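Local atomic coordinates of nudix Hydrolase, RenU (Mycolicibacterium smegmatis, PDB entry 6UUF), a protein that probably hydrolyses nucleoside diphosphate-linked compounds, possibly including NADH, as a magnesium-dependent member of the Nudix hydrolase family. Residues 86-94 against 153-163. The protein carries 3 engineered substitutions. Residues are numbered along the deposited sequence; the frame is centred on the assembly and turned at random.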
loop_
_atom_site.group_PDB
_atom_site.type_symbol
_atom_site.label_atom_id
_atom_site.label_comp_id
_atom_site.label_asym_id
_atom_site.label_seq_id
_atom_site.Cartn_x
_atom_site.Cartn_y
_atom_site.Cartn_z
ATOM N N LEU A 86 14.941 1.703 1.124
ATOM C CA LEU A 86 14.084 1.045 0.154
ATOM C C LEU A 86 14.291 1.594 -1.241
ATOM O O LEU A 86 14.893 2.646 -1.406
ATOM C CB LEU A 86 12.624 1.137 0.597
ATOM C CG LEU A 86 12.024 2.526 0.874
ATOM C CD1 LEU A 86 11.581 3.224 -0.399
ATOM C CD2 LEU A 86 10.862 2.425 1.840
ATOM N N THR A 87 13.780 0.868 -2.228
ATOM C CA THR A 87 13.943 1.241 -3.631
ATOM C C THR A 87 12.628 1.099 -4.372
ATOM O O THR A 87 12.110 -0.004 -4.480
ATOM C CB THR A 87 15.020 0.361 -4.290
ATOM O OG1 THR A 87 16.259 0.576 -3.613
ATOM C CG2 THR A 87 15.203 0.726 -5.763
ATOM N N VAL A 88 12.098 2.213 -4.880
ATOM C CA VAL A 88 10.790 2.191 -5.517
ATOM C C VAL A 88 10.964 1.608 -6.909
ATOM O O VAL A 88 11.876 2.007 -7.651
ATOM C CB VAL A 88 10.158 3.593 -5.579
ATOM C CG1 VAL A 88 8.885 3.581 -6.433
ATOM C CG2 VAL A 88 9.852 4.116 -4.174
ATOM N N ARG A 89 10.106 0.669 -7.268
ATOM C CA ARG A 89 10.210 -0.037 -8.566
ATOM C C ARG A 89 9.202 0.531 -9.566
ATOM O O ARG A 89 9.584 1.135 -10.555
ATOM C CB ARG A 89 9.998 -1.523 -8.385
ATOM C CG ARG A 89 10.946 -2.179 -7.399
ATOM C CD ARG A 89 12.406 -2.055 -7.794
ATOM N NE ARG A 89 12.646 -2.553 -9.157
ATOM C CZ ARG A 89 12.785 -3.831 -9.488
ATOM N NH1 ARG A 89 12.699 -4.804 -8.578
ATOM N NH2 ARG A 89 12.998 -4.143 -10.748
ATOM N N THR A 90 7.923 0.420 -9.291
ATOM C CA THR A 90 6.935 0.998 -10.203
ATOM C C THR A 90 5.631 1.319 -9.447
ATOM O O THR A 90 5.559 1.111 -8.239
ATOM C CB THR A 90 6.677 0.014 -11.407
ATOM O OG1 THR A 90 5.948 0.664 -12.457
ATOM C CG2 THR A 90 5.906 -1.194 -10.972
ATOM N N THR A 91 4.640 1.864 -10.164
ATOM C CA THR A 91 3.329 2.163 -9.617
ATOM C C THR A 91 2.297 1.422 -10.460
ATOM O O THR A 91 2.445 1.339 -11.673
ATOM C CB THR A 91 3.020 3.659 -9.693
ATOM O OG1 THR A 91 2.974 4.046 -11.065
ATOM C CG2 THR A 91 4.111 4.486 -8.977
ATOM N N VAL A 92 1.264 0.905 -9.814
ATOM C CA VAL A 92 0.073 0.309 -10.466
ATOM C C VAL A 92 -1.231 0.940 -9.908
ATOM O O VAL A 92 -1.490 0.932 -8.688
ATOM C CB VAL A 92 -0.005 -1.194 -10.167
ATOM C CG1 VAL A 92 -1.061 -1.857 -11.049
ATOM C CG2 VAL A 92 1.355 -1.845 -10.375
ATOM N N VAL A 93 -2.051 1.467 -10.804
ATOM C CA VAL A 93 -3.343 1.995 -10.427
ATOM C C VAL A 93 -4.230 0.777 -10.172
ATOM O O VAL A 93 -4.594 0.089 -11.114
ATOM C CB VAL A 93 -3.934 2.900 -11.515
ATOM C CG1 VAL A 93 -5.289 3.429 -11.095
ATOM C CG2 VAL A 93 -3.023 4.078 -11.769
ATOM N N THR A 94 -4.547 0.538 -8.896
ATOM C CA THR A 94 -5.314 -0.616 -8.434
ATOM C C THR A 94 -6.778 -0.311 -8.164
ATOM O O THR A 94 -7.535 -1.219 -7.873
ATOM C CB THR A 94 -4.672 -1.249 -7.173
ATOM O OG1 THR A 94 -4.195 -0.230 -6.295
ATOM C CG2 THR A 94 -3.458 -2.064 -7.564
ATOM N N LEU A 153 -1.834 -7.568 -8.654
ATOM C CA LEU A 153 -0.505 -7.182 -8.143
ATOM C C LEU A 153 0.508 -8.297 -8.193
ATOM O O LEU A 153 1.675 -8.046 -8.461
ATOM C CB LEU A 153 -0.577 -6.668 -6.696
ATOM C CG LEU A 153 -1.235 -5.316 -6.629
ATOM C CD1 LEU A 153 -1.694 -4.976 -5.235
ATOM C CD2 LEU A 153 -0.280 -4.257 -7.154
ATOM N N ARG A 154 0.093 -9.529 -7.892
ATOM C CA ARG A 154 1.017 -10.661 -8.007
ATOM C C ARG A 154 1.534 -10.866 -9.422
ATOM O O ARG A 154 2.725 -11.155 -9.624
ATOM C CB ARG A 154 0.322 -11.923 -7.556
ATOM C CG ARG A 154 0.166 -11.973 -6.069
ATOM C CD ARG A 154 1.227 -12.871 -5.506
ATOM N NE ARG A 154 0.714 -14.213 -5.377
ATOM C CZ ARG A 154 1.447 -15.272 -5.067
ATOM N NH1 ARG A 154 2.779 -15.196 -4.918
ATOM N NH2 ARG A 154 0.823 -16.422 -4.926
ATOM N N GLU A 155 0.626 -10.744 -10.398
ATOM C CA GLU A 155 1.013 -10.895 -11.812
ATOM C C GLU A 155 2.062 -9.821 -12.165
ATOM O O GLU A 155 3.090 -10.084 -12.775
ATOM C CB GLU A 155 -0.213 -10.808 -12.724
ATOM C CG GLU A 155 -1.165 -11.977 -12.546
ATOM C CD GLU A 155 -2.537 -11.845 -13.207
ATOM O OE1 GLU A 155 -2.883 -10.793 -13.797
ATOM O OE2 GLU A 155 -3.305 -12.834 -13.120
ATOM N N VAL A 156 1.802 -8.611 -11.728
ATOM C CA VAL A 156 2.769 -7.548 -11.886
ATOM C C VAL A 156 4.052 -7.801 -11.116
ATOM O O VAL A 156 5.124 -7.647 -11.653
ATOM C CB VAL A 156 2.191 -6.192 -11.464
ATOM C CG1 VAL A 156 3.249 -5.103 -11.519
ATOM C CG2 VAL A 156 1.013 -5.839 -12.372
ATOM N N THR A 157 3.983 -8.191 -9.865
ATOM C CA THR A 157 5.249 -8.373 -9.134
ATOM C C THR A 157 6.118 -9.445 -9.804
ATOM O O THR A 157 7.343 -9.327 -9.818
ATOM C CB THR A 157 5.027 -8.710 -7.642
ATOM O OG1 THR A 157 4.131 -9.801 -7.554
ATOM C CG2 THR A 157 4.421 -7.519 -6.888
ATOM N N ALA A 158 5.480 -10.467 -10.386
ATOM C CA ALA A 158 6.211 -11.585 -10.977
ATOM C C ALA A 158 6.958 -11.163 -12.219
ATOM O O ALA A 158 7.897 -11.846 -12.613
ATOM C CB ALA A 158 5.297 -12.774 -11.285
ATOM N N THR A 159 6.571 -10.045 -12.832
ATOM C CA THR A 159 7.339 -9.521 -13.960
ATOM C C THR A 159 8.452 -8.550 -13.553
ATOM O O THR A 159 9.093 -8.036 -14.424
ATOM C CB THR A 159 6.454 -8.799 -14.981
ATOM O OG1 THR A 159 6.065 -7.529 -14.445
ATOM C CG2 THR A 159 5.194 -9.624 -15.340
ATOM N N ILE A 160 8.667 -8.265 -12.268
ATOM C CA ILE A 160 9.862 -7.531 -11.839
ATOM C C ILE A 160 10.474 -8.228 -10.653
ATOM O O ILE A 160 10.064 -7.983 -9.541
ATOM C CB ILE A 160 9.612 -6.046 -11.449
ATOM C CG1 ILE A 160 8.229 -5.833 -10.831
ATOM C CG2 ILE A 160 9.773 -5.143 -12.672
ATOM C CD1 ILE A 160 7.968 -4.396 -10.429
ATOM N N PRO A 161 11.473 -9.095 -10.872
ATOM C CA PRO A 161 12.138 -9.713 -9.709
ATOM C C PRO A 161 12.922 -8.727 -8.868
ATOM O O PRO A 161 13.338 -7.672 -9.358
ATOM C CB PRO A 161 13.099 -10.700 -10.347
ATOM C CG PRO A 161 13.301 -10.159 -11.740
ATOM C CD PRO A 161 11.953 -9.686 -12.128
ATOM N N LEU A 162 13.121 -9.085 -7.604
ATOM C CA LEU A 162 13.818 -8.209 -6.677
ATOM C C LEU A 162 15.215 -7.963 -7.190
ATOM O O LEU A 162 15.780 -8.787 -7.872
ATOM C CB LEU A 162 13.899 -8.785 -5.252
ATOM C CG LEU A 162 12.710 -8.512 -4.327
ATOM C CD1 LEU A 162 11.515 -9.346 -4.755
ATOM C CD2 LEU A 162 13.075 -8.816 -2.889
ATOM N N LEU A 163 15.756 -6.819 -6.805
ATOM C CA LEU A 163 17.096 -6.402 -7.166
ATOM C C LEU A 163 18.166 -7.122 -6.379
ATOM O O LEU A 163 17.877 -7.844 -5.433
ATOM C CB LEU A 163 17.216 -4.909 -6.893
ATOM C CG LEU A 163 16.230 -4.076 -7.683
ATOM C CD1 LEU A 163 16.500 -2.596 -7.449
ATOM C CD2 LEU A 163 16.322 -4.397 -9.166
#
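The first part of strand 87-98 packs here against the last turns of helix 144-158 and the C-terminal tail that follows, a surface contact on one side of the Nudix alpha-beta-alpha sandwich; helix 67-79 covers the other side of the strand through Val88 and Thr91. Residues 87-94 and 153-158 run nearly antiparallel, their axes at 160°. At the helical end, CG2 of Thr94 meets Leu153 CD2 at 3.9 Å, the two side chains crossing at about a right angle, while the side chains of Val92 and Val156 slide past each other in opposite directions, CG2 of Val92 against CG1 of Val156. A classic beta bulge, in which Arg89 and Thr90 both face Ile111 of strand 104-113, lets these consecutive residues point toward the tail. There Thr90 CG2 touches the end of Ile160, CD1, at 3.8 Å. The chain of Arg89 is bent at chi2 (-61°) and chi3, which sets its guanidinium against Pro161 and Leu163. NH1 donates an almost straight bond (171°) to Pro161 O, 3.0 Å away, reaching it from above the carbonyl plane; a salt bridge to Asp113 also holds this nitrogen. With the acceptor at the guanidinium's edge, Leu163 covers one flat face, its CD2 over the centre and 3.6 Å from Arg89 CZ.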